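Local coordinates for Melibiose/raffinose/stachyose-binding protein MelE (Bacillus subtilis subsp. subtilis str. 168, PDB 4R6H) that binds melibiose, raffinose and stachyose as the solute-binding protein of the ABC transporter MelEDC-MsmX, which imports these sugars, at residues 107-110 and 111-114; 318-321 and 322-326; 87-90 and 91-94; 72-75 and 76-80. One frame throughout, in Å; residues are numbered along the deposited sequence.

Contact 1. Residues 107-110 and 111-114; sequences ADLR and DMKW
The side chain of Leu-109 runs along that of Met-112, with methyl CD2 of Leu-109 3.9 Å from SD of Met-112. The other methyl of Leu-109, CD1, meets the edge of the Trp-114 indole at CZ2, 4.0 Å away and near the ring plane. Arg-110 and Asp-111 form the second part of the contact. CG of Arg-110 packs against the carboxylate of Asp-111, 3.7 Å from its OD1. Water 1 accepts from Asp-111 N and donates to Asp-108 O. The backbone that carries these residues is a type I beta turn from Leu-109 to Met-112. It is closed by Met-112 N donating to Leu-109 O at 3.0 Å, from above the carbonyl plane. An Asx turn comes just before it: Asp-108 OD1 accepts from Arg-110 N at 2.9 Å, and the same oxygen also accepts from Val-133 N. The charged end of Arg-110 goes to Asp-108 and not to Asp-111. A bend at chi3 (78°) brings the guanidinium side-on into a salt bridge, in which NE and NH2 both donate to OD2 of Asp-108, close to the guanidinium plane. SD of Met-112 takes a weak hydrogen bond from NE1 of Trp-114, at 3.5 Å. On the apolar side, Met-112 and Trp-114 rest on Ile-327 of helix 320-331, and Trp-114 meets Tyr-136 edge to face.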
loop_
_atom_site.group_PDB
_atom_site.type_symbol
_atom_site.label_atom_id
_atom_site.label_comp_id
_atom_site.label_asym_id
_atom_site.label_seq_id
_atom_site.Cartn_x
_atom_site.Cartn_y
_atom_site.Cartn_z
ATOM N N ALA A 107 16.592 -6.411 -14.393
ATOM C CA ALA A 107 17.063 -5.739 -15.617
ATOM C C ALA A 107 16.708 -4.269 -15.570
ATOM O O ALA A 107 15.600 -3.902 -15.184
ATOM C CB ALA A 107 16.432 -6.372 -16.835
ATOM N N ASP A 108 17.639 -3.424 -15.992
ATOM C CA ASP A 108 17.413 -2.021 -16.107
ATOM C C ASP A 108 16.502 -1.750 -17.287
ATOM O O ASP A 108 16.819 -2.129 -18.419
ATOM C CB ASP A 108 18.777 -1.331 -16.214
ATOM C CG ASP A 108 18.712 0.153 -16.181
ATOM O OD1 ASP A 108 17.639 0.761 -16.377
ATOM O OD2 ASP A 108 19.804 0.768 -16.003
ATOM N N LEU A 109 15.342 -1.114 -17.034
ATOM C CA LEU A 109 14.381 -0.876 -18.051
ATOM C C LEU A 109 14.444 0.538 -18.607
ATOM O O LEU A 109 13.552 0.941 -19.322
ATOM C CB LEU A 109 12.982 -1.168 -17.515
ATOM C CG LEU A 109 12.759 -2.549 -16.938
ATOM C CD1 LEU A 109 11.293 -2.708 -16.491
ATOM C CD2 LEU A 109 13.158 -3.665 -17.875
ATOM N N ARG A 110 15.524 1.269 -18.333
ATOM C CA ARG A 110 15.580 2.689 -18.733
ATOM C C ARG A 110 15.501 2.934 -20.219
ATOM O O ARG A 110 15.112 4.053 -20.621
ATOM C CB ARG A 110 16.847 3.391 -18.196
ATOM C CG ARG A 110 18.126 3.070 -18.986
ATOM C CD ARG A 110 19.341 3.867 -18.497
ATOM N NE ARG A 110 19.918 3.326 -17.282
ATOM C CZ ARG A 110 20.907 3.870 -16.581
ATOM N NH1 ARG A 110 21.458 5.019 -16.978
ATOM N NH2 ARG A 110 21.348 3.256 -15.497
ATOM N N ASP A 111 15.849 1.948 -21.046
ATOM C CA ASP A 111 15.785 2.119 -22.503
ATOM C C ASP A 111 14.477 1.654 -23.145
ATOM O O ASP A 111 14.377 1.559 -24.383
ATOM C CB ASP A 111 16.984 1.440 -23.162
ATOM C CG ASP A 111 18.328 1.979 -22.627
ATOM O OD1 ASP A 111 18.552 3.190 -22.683
ATOM O OD2 ASP A 111 19.122 1.201 -22.061
ATOM N N MET A 112 13.473 1.340 -22.325
ATOM C CA MET A 112 12.152 1.028 -22.865
ATOM C C MET A 112 11.311 2.283 -23.115
ATOM O O MET A 112 11.338 3.236 -22.336
ATOM C CB MET A 112 11.392 0.057 -21.927
ATOM C CG MET A 112 12.103 -1.277 -21.688
ATOM S SD MET A 112 11.030 -2.508 -20.920
ATOM C CE MET A 112 9.945 -2.849 -22.281
ATOM N N LYS A 113 10.509 2.209 -24.167
ATOM C CA LYS A 113 9.718 3.368 -24.631
ATOM C C LYS A 113 8.735 3.866 -23.578
ATOM O O LYS A 113 8.489 5.072 -23.458
ATOM C CB LYS A 113 8.976 3.006 -25.932
ATOM C CG LYS A 113 9.948 2.536 -27.009
ATOM C CD LYS A 113 9.527 2.823 -28.438
ATOM C CE LYS A 113 10.760 2.807 -29.341
ATOM N NZ LYS A 113 10.503 3.303 -30.721
ATOM N N TRP A 114 8.149 2.949 -22.777
ATOM C CA TRP A 114 7.122 3.366 -21.802
ATOM C C TRP A 114 7.632 4.309 -20.718
ATOM O O TRP A 114 6.863 5.059 -20.125
ATOM C CB TRP A 114 6.443 2.138 -21.138
ATOM C CG TRP A 114 7.368 1.327 -20.238
ATOM C CD1 TRP A 114 8.062 0.208 -20.581
ATOM C CD2 TRP A 114 7.721 1.618 -18.892
ATOM N NE1 TRP A 114 8.802 -0.224 -19.534
ATOM C CE2 TRP A 114 8.620 0.610 -18.467
ATOM C CE3 TRP A 114 7.363 2.626 -17.968
ATOM C CZ2 TRP A 114 9.147 0.577 -17.184
ATOM C CZ3 TRP A 114 7.857 2.570 -16.693
ATOM C CH2 TRP A 114 8.765 1.562 -16.301
HETATM O O HOH W 1 16.112 -0.860 -20.883
#

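Contact 2. Residues 318-321 and 322-326; sequences PQLK and EAKDF
Lys-321 has a chi1 of 118°, off the staggered positions, and a chi2 of 88°, and this bent chain swings its amine over to Asp-325, one helical turn on. Asp-325 answers with CG beside its own backbone N (chi1 -73°). NZ of Lys-321 donates to OD2 of Asp-325 at 2.6 Å, a short salt bridge that uses the syn lone pair. The other oxygen, OD1, accepts a hydrogen bond from water 3, which also donates to Lys-321 O. The carboxylate is thus held at both oxygens, on an exposed face of the helix. Replacing Asp-325 by an alanine would probably leave the Lys-321 ammonium without its mate and free to turn, and water 3 without one of its acceptors. Gln-319 is the N-cap residue, and Ala-323 N donates to its O at 2.9 Å. On another face, CD1 of Leu-320 lies 4.1 Å from CE of the extended Lys-324. In Glu-322, OE2 lies by CG of Lys-321 and OE1 by CG of Gln-319. The same OE2 forms a salt bridge with Lys-33. This is the first turn of helix 320-331. Leu-320 and Ala-323 pack on Ala-313 of strand 310-313, Phe-326 rests on Leu-35 and Ile-37 of strand 33-38 and on Leu-91 of strand 91-92, and Phe-57 meets the Phe-326 ring edge to face.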
loop_
_atom_site.group_PDB
_atom_site.type_symbol
_atom_site.label_atom_id
_atom_site.label_comp_id
_atom_site.label_asym_id
_atom_site.label_seq_id
_atom_site.Cartn_x
_atom_site.Cartn_y
_atom_site.Cartn_z
ATOM N N PRO A 318 17.166 -16.219 -19.740
ATOM C CA PRO A 318 17.401 -16.554 -21.156
ATOM C C PRO A 318 16.321 -15.992 -22.075
ATOM O O PRO A 318 16.547 -15.852 -23.271
ATOM C CB PRO A 318 17.375 -18.085 -21.162
ATOM C CG PRO A 318 17.682 -18.500 -19.765
ATOM C CD PRO A 318 17.143 -17.412 -18.875
ATOM N N GLN A 319 15.178 -15.611 -21.501
ATOM C CA GLN A 319 14.069 -15.087 -22.266
ATOM C C GLN A 319 13.827 -13.584 -21.977
ATOM O O GLN A 319 12.695 -13.104 -22.090
ATOM C CB GLN A 319 12.840 -15.944 -21.966
ATOM C CG GLN A 319 12.698 -17.078 -22.978
ATOM C CD GLN A 319 12.008 -18.306 -22.434
ATOM O OE1 GLN A 319 11.968 -19.343 -23.094
ATOM N NE2 GLN A 319 11.467 -18.205 -21.230
ATOM N N LEU A 320 14.898 -12.872 -21.667
ATOM C CA LEU A 320 14.826 -11.448 -21.341
ATOM C C LEU A 320 14.129 -10.666 -22.445
ATOM O O LEU A 320 13.370 -9.737 -22.172
ATOM C CB LEU A 320 16.226 -10.870 -21.094
ATOM C CG LEU A 320 16.283 -9.405 -20.688
ATOM C CD1 LEU A 320 15.416 -9.108 -19.468
ATOM C CD2 LEU A 320 17.719 -8.888 -20.466
ATOM N N LYS A 321 14.415 -11.002 -23.699
ATOM C CA LYS A 321 13.836 -10.256 -24.821
ATOM C C LYS A 321 12.304 -10.378 -24.802
ATOM O O LYS A 321 11.593 -9.353 -24.933
ATOM C CB LYS A 321 14.469 -10.737 -26.160
ATOM C CG LYS A 321 13.565 -11.376 -27.204
ATOM C CD LYS A 321 12.951 -10.339 -28.127
ATOM C CE LYS A 321 12.109 -11.014 -29.201
ATOM N NZ LYS A 321 11.166 -10.058 -29.835
ATOM N N GLU A 322 11.812 -11.589 -24.588
ATOM C CA GLU A 322 10.390 -11.876 -24.526
ATOM C C GLU A 322 9.752 -11.220 -23.290
ATOM O O GLU A 322 8.604 -10.764 -23.344
ATOM C CB GLU A 322 10.115 -13.392 -24.476
ATOM C CG GLU A 322 10.415 -14.188 -25.762
ATOM C CD GLU A 322 11.901 -14.305 -26.167
ATOM O OE1 GLU A 322 12.853 -14.304 -25.334
ATOM O OE2 GLU A 322 12.129 -14.447 -27.387
ATOM N N ALA A 323 10.490 -11.240 -22.202
ATOM C CA ALA A 323 10.070 -10.575 -20.948
ATOM C C ALA A 323 9.832 -9.085 -21.212
ATOM O O ALA A 323 8.802 -8.520 -20.760
ATOM C CB ALA A 323 11.105 -10.760 -19.880
ATOM N N LYS A 324 10.785 -8.433 -21.873
ATOM C CA LYS A 324 10.617 -7.028 -22.263
ATOM C C LYS A 324 9.478 -6.826 -23.249
ATOM O O LYS A 324 8.721 -5.828 -23.122
ATOM C CB LYS A 324 11.913 -6.442 -22.807
ATOM C CG LYS A 324 12.968 -6.278 -21.743
ATOM C CD LYS A 324 14.224 -5.622 -22.308
ATOM C CE LYS A 324 15.266 -5.442 -21.236
ATOM N NZ LYS A 324 16.541 -4.897 -21.812
ATOM N N ASP A 325 9.305 -7.749 -24.212
ATOM C CA ASP A 325 8.191 -7.647 -25.150
ATOM C C ASP A 325 6.859 -7.690 -24.363
ATOM O O ASP A 325 5.905 -6.966 -24.691
ATOM C CB ASP A 325 8.161 -8.799 -26.171
ATOM C CG ASP A 325 9.248 -8.719 -27.232
ATOM O OD1 ASP A 325 9.835 -7.658 -27.481
ATOM O OD2 ASP A 325 9.492 -9.806 -27.810
ATOM N N PHE A 326 6.812 -8.518 -23.309
ATOM C CA PHE A 326 5.587 -8.651 -22.536
ATOM C C PHE A 326 5.317 -7.334 -21.743
ATOM O O PHE A 326 4.165 -6.870 -21.646
ATOM C CB PHE A 326 5.669 -9.858 -21.582
ATOM C CG PHE A 326 4.366 -10.169 -20.906
ATOM C CD1 PHE A 326 4.017 -9.581 -19.701
ATOM C CD2 PHE A 326 3.473 -11.015 -21.486
ATOM C CE1 PHE A 326 2.811 -9.849 -19.124
ATOM C CE2 PHE A 326 2.256 -11.286 -20.904
ATOM C CZ PHE A 326 1.910 -10.688 -19.727
HETATM O O HOH W 2 15.228 -14.364 -25.736
HETATM O O HOH W 3 12.501 -7.115 -26.360
#

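Contact 3. Residues 87-90 and 91-94; sequences DLPD and LFDT
Between the extended Pro-89 and Leu-91, Asp-90 takes helical backbone angles (phi -64°, psi -40°), and this kink turns Leu-88 and Pro-89 back toward Phe-92. Methyl CD2 of Leu-88 makes the closest approach to the ring. It lies 3.6 Å from CE1 of Phe-92 and 3.8 Å from CZ, and it comes in obliquely. The carbonyl oxygen of Pro-89 sits at the ring edge near its plane, 3.7 Å from CD1 of Phe-92. CG of the proline ring lies 4.2 Å from CB of Phe-92, and its CB is 3.5 Å from Leu-91 O. Phe-92 sets its CG between its own backbone N and carbonyl carbon (chi1 54°), which keeps the ring on the side of the preceding loop. Leu-91 points the other way, against Ile-37 and Leu-311. Strand 91-92 lies between strand 33-38, through backbone bonds of Leu-91 with Thr-36 and Tyr-38, and antiparallel strand 310-313, through Phe-92 with Ala-312. The carboxylate of Asp-90 turns away from the ring; its OD1 bonds to Ser-317 OG and its OD2 to Thr-36 N. The pairing across the kink is mainly apolar; the carbonyl oxygen at the ring edge is probably favoured by the partial positive charge there. The buried carboxylate of Asp-90, probably charged, is satisfied by bonds to other parts of the fold.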
loop_
_atom_site.group_PDB
_atom_site.type_symbol
_atom_site.label_atom_id
_atom_site.label_comp_id
_atom_site.label_asym_id
_atom_site.label_seq_id
_atom_site.Cartn_x
_atom_site.Cartn_y
_atom_site.Cartn_z
ATOM N N ASP A 87 17.733 -18.530 -9.963
ATOM C CA ASP A 87 16.764 -19.224 -10.788
ATOM C C ASP A 87 15.417 -18.522 -10.662
ATOM O O ASP A 87 14.413 -19.091 -10.221
ATOM C CB ASP A 87 16.637 -20.715 -10.388
ATOM C CG ASP A 87 15.713 -21.493 -11.302
ATOM O OD1 ASP A 87 15.695 -21.179 -12.519
ATOM O OD2 ASP A 87 15.004 -22.407 -10.801
ATOM N N LEU A 88 15.414 -17.284 -11.131
ATOM C CA LEU A 88 14.256 -16.435 -11.027
ATOM C C LEU A 88 13.270 -16.693 -12.142
ATOM O O LEU A 88 13.624 -17.162 -13.193
ATOM C CB LEU A 88 14.649 -14.967 -11.005
ATOM C CG LEU A 88 15.220 -14.438 -9.680
ATOM C CD1 LEU A 88 16.659 -14.920 -9.459
ATOM C CD2 LEU A 88 15.137 -12.934 -9.628
ATOM N N PRO A 89 12.004 -16.352 -11.899
ATOM C CA PRO A 89 11.098 -16.297 -13.012
ATOM C C PRO A 89 11.571 -15.246 -14.002
ATOM O O PRO A 89 12.318 -14.329 -13.650
ATOM C CB PRO A 89 9.785 -15.830 -12.358
ATOM C CG PRO A 89 9.996 -15.931 -10.885
ATOM C CD PRO A 89 11.436 -15.697 -10.711
ATOM N N ASP A 90 11.084 -15.339 -15.233
ATOM C CA ASP A 90 11.469 -14.351 -16.261
ATOM C C ASP A 90 10.983 -12.944 -15.879
ATOM O O ASP A 90 11.682 -11.962 -16.033
ATOM C CB ASP A 90 10.939 -14.747 -17.626
ATOM C CG ASP A 90 11.411 -16.147 -18.056
ATOM O OD1 ASP A 90 12.636 -16.409 -17.953
ATOM O OD2 ASP A 90 10.535 -16.967 -18.419
ATOM N N LEU A 91 9.779 -12.920 -15.347
ATOM C CA LEU A 91 9.165 -11.674 -14.869
ATOM C C LEU A 91 8.621 -11.930 -13.472
ATOM O O LEU A 91 8.023 -12.989 -13.217
ATOM C CB LEU A 91 8.022 -11.269 -15.780
ATOM C CG LEU A 91 8.390 -10.726 -17.159
ATOM C CD1 LEU A 91 7.214 -10.802 -18.133
ATOM C CD2 LEU A 91 8.910 -9.307 -17.064
ATOM N N PHE A 92 8.770 -10.949 -12.605
ATOM C CA PHE A 92 8.303 -11.097 -11.231
ATOM C C PHE A 92 7.859 -9.746 -10.668
ATOM O O PHE A 92 8.237 -8.697 -11.119
ATOM C CB PHE A 92 9.362 -11.776 -10.355
ATOM C CG PHE A 92 10.690 -11.111 -10.385
ATOM C CD1 PHE A 92 11.636 -11.448 -11.357
ATOM C CD2 PHE A 92 11.000 -10.119 -9.484
ATOM C CE1 PHE A 92 12.849 -10.782 -11.394
ATOM C CE2 PHE A 92 12.231 -9.481 -9.513
ATOM C CZ PHE A 92 13.142 -9.810 -10.474
ATOM N N ASP A 93 7.051 -9.830 -9.628
ATOM C CA ASP A 93 6.482 -8.659 -8.949
ATOM C C ASP A 93 7.383 -8.267 -7.784
ATOM O O ASP A 93 7.706 -9.100 -6.894
ATOM C CB ASP A 93 5.105 -9.079 -8.484
ATOM C CG ASP A 93 4.216 -7.931 -7.955
ATOM O OD1 ASP A 93 4.703 -6.809 -7.750
ATOM O OD2 ASP A 93 2.996 -8.247 -7.729
ATOM N N THR A 94 7.833 -7.022 -7.770
ATOM C CA THR A 94 8.653 -6.564 -6.661
ATOM C C THR A 94 7.850 -6.038 -5.454
ATOM O O THR A 94 8.423 -5.879 -4.384
ATOM C CB THR A 94 9.664 -5.505 -7.128
ATOM O OG1 THR A 94 8.971 -4.404 -7.710
ATOM C CG2 THR A 94 10.585 -6.093 -8.190
#

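Contact 4. Residues 72-75 and 76-80; sequences GNDY and ENMMR
Tyr-75 and Met-79 stand one turn apart at the start of helix 75-84 and form an i to i+4 Met-aromatic pair. This is the tight side. With CG anti to the backbone N (chi1 -168°), the ring of Tyr-75 lies along Met-79. CG of Met-79 lies over one ring face in a CH-pi contact, 3.6 Å from CE1 of Tyr-75. SD of Met-79 comes obliquely, 5.1 Å from the centroid of the Tyr-75 ring. In the backbone, Met-79 N donates to Tyr-75 O at 2.9 Å. Tyr-75 also packs on Phe-92, its hydroxyl bonds to Asp-93 O, and His-95 meets the ring nearly at right angles. Replacing Tyr-75 by an alanine would probably open a gap beside Met-79 and Phe-92 and leave Asp-93 O without this partner. The pair Asp-74 and Met-78 is looser. Met-78 has two deposited conformers, and in one its CE lies 3.8 Å from CB of the exposed Asp-74, so that touch is not fixed. Water also enters at the helix start: water 4 accepts from Asn-77 N and donates to Asn-73 O, while water 5 accepts from Glu-76 N. The carboxylate of Glu-76 reaches away to Asn-381. Further along the helix, Arg-80 NH2 donates to Asn-77 OD1 at 3.0 Å, nearly straight at 171° but from above the carbonyl plane of the amide.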
loop_
_atom_site.group_PDB
_atom_site.type_symbol
_atom_site.label_atom_id
_atom_site.label_comp_id
_atom_site.label_asym_id
_atom_site.label_seq_id
_atom_site.Cartn_x
_atom_site.Cartn_y
_atom_site.Cartn_z
ATOM N N GLY A 72 0.408 -16.379 -3.802
ATOM C CA GLY A 72 -0.225 -15.902 -2.564
ATOM C C GLY A 72 0.737 -15.808 -1.393
ATOM O O GLY A 72 1.790 -15.171 -1.485
ATOM N N ASN A 73 0.379 -16.422 -0.267
ATOM C CA ASN A 73 1.195 -16.307 0.946
ATOM C C ASN A 73 2.568 -16.945 0.829
ATOM O O ASN A 73 3.444 -16.647 1.630
ATOM C CB ASN A 73 0.452 -16.914 2.160
ATOM C CG ASN A 73 -0.744 -16.086 2.599
ATOM O OD1 ASN A 73 -0.771 -14.858 2.447
ATOM N ND2 ASN A 73 -1.739 -16.758 3.163
ATOM N N ASP A 74 2.753 -17.818 -0.158
ATOM C CA ASP A 74 4.041 -18.486 -0.392
ATOM C C ASP A 74 4.996 -17.637 -1.249
ATOM O O ASP A 74 6.134 -18.033 -1.447
ATOM C CB ASP A 74 3.861 -19.846 -1.080
ATOM C CG ASP A 74 3.161 -20.860 -0.195
ATOM O OD1 ASP A 74 3.419 -20.841 1.026
ATOM O OD2 ASP A 74 2.359 -21.666 -0.719
ATOM N N TYR A 75 4.551 -16.455 -1.712
ATOM C CA TYR A 75 5.358 -15.660 -2.651
ATOM C C TYR A 75 6.764 -15.374 -2.144
ATOM O O TYR A 75 7.762 -15.621 -2.836
ATOM C CB TYR A 75 4.631 -14.345 -2.967
ATOM C CG TYR A 75 5.237 -13.592 -4.126
ATOM C CD1 TYR A 75 6.307 -12.739 -3.944
ATOM C CD2 TYR A 75 4.744 -13.761 -5.394
ATOM C CE1 TYR A 75 6.899 -12.105 -5.011
ATOM C CE2 TYR A 75 5.297 -13.100 -6.472
ATOM C CZ TYR A 75 6.357 -12.259 -6.285
ATOM O OH TYR A 75 6.929 -11.588 -7.360
ATOM N N GLU A 76 6.862 -14.821 -0.937
ATOM C CA GLU A 76 8.135 -14.400 -0.388
ATOM C C GLU A 76 9.101 -15.580 -0.232
ATOM O O GLU A 76 10.270 -15.473 -0.597
ATOM C CB GLU A 76 7.956 -13.682 0.954
ATOM C CG GLU A 76 9.241 -13.111 1.519
ATOM C CD GLU A 76 9.024 -12.404 2.850
ATOM O OE1 GLU A 76 7.919 -11.869 3.066
ATOM O OE2 GLU A 76 9.956 -12.387 3.676
ATOM N N ASN A 77 8.608 -16.674 0.330
ATOM C CA ASN A 77 9.431 -17.866 0.500
ATOM C C ASN A 77 9.932 -18.442 -0.829
ATOM O O ASN A 77 11.098 -18.783 -0.993
ATOM C CB ASN A 77 8.637 -18.929 1.273
ATOM C CG ASN A 77 8.484 -18.601 2.766
ATOM O OD1 ASN A 77 9.373 -18.030 3.378
ATOM N ND2 ASN A 77 7.334 -18.982 3.350
ATOM N N MET A 78 9.051 -18.517 -1.814
ATOM C CA MET A 78 9.448 -19.026 -3.129
ATOM C C MET A 78 10.463 -18.115 -3.805
ATOM O O MET A 78 11.431 -18.579 -4.378
ATOM C CB MET A 78 8.216 -19.217 -4.010
ATOM C CG MET A 78 7.356 -20.373 -3.543
ATOM S SD MET A 78 5.866 -20.522 -4.522
ATOM C CE MET A 78 5.150 -22.033 -3.875
ATOM N N MET A 79 10.272 -16.799 -3.721
ATOM C CA MET A 79 11.236 -15.898 -4.346
ATOM C C MET A 79 12.566 -15.890 -3.646
ATOM O O MET A 79 13.602 -15.733 -4.287
ATOM C CB MET A 79 10.655 -14.474 -4.505
ATOM C CG MET A 79 9.563 -14.396 -5.569
ATOM S SD MET A 79 10.138 -14.769 -7.244
ATOM C CE MET A 79 11.374 -13.487 -7.446
ATOM N N ARG A 80 12.541 -16.084 -2.327
ATOM C CA ARG A 80 13.772 -16.164 -1.563
ATOM C C ARG A 80 14.609 -17.349 -2.044
ATOM O O ARG A 80 15.814 -17.221 -2.254
ATOM C CB ARG A 80 13.478 -16.265 -0.064
ATOM C CG ARG A 80 14.710 -16.557 0.795
ATOM C CD ARG A 80 14.359 -16.693 2.273
ATOM N NE ARG A 80 13.206 -17.551 2.544
ATOM C CZ ARG A 80 13.168 -18.888 2.589
ATOM N NH1 ARG A 80 14.250 -19.647 2.441
ATOM N NH2 ARG A 80 11.998 -19.473 2.839
HETATM O O HOH W 4 6.141 -16.600 1.766
HETATM O O HOH W 5 4.655 -13.604 0.610
#

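From the N terminus the order is contact 4, contact 3, contact 1 and contact 2. Each is a local contact in consecutive residues, and they follow in series, so none nests or crosses. Contact 4 closes the first turn of helix 75-84, and contact 3 bends the chain into strand 91-92. The two meet through Met-79 against Phe-92 and Pro-89, and through Tyr-75 OH bonded to Asp-93 O. Contact 1 closes a beta turn before helix 123-126. About two hundred residues later contact 2 closes the first turn of helix 320-331. This helix touches contact 3 through Leu-91 and a weak bond from Gln-319 to Asp-90, and contact 1 at Met-112 and Ala-107. Contacts 1 and 4 do not touch.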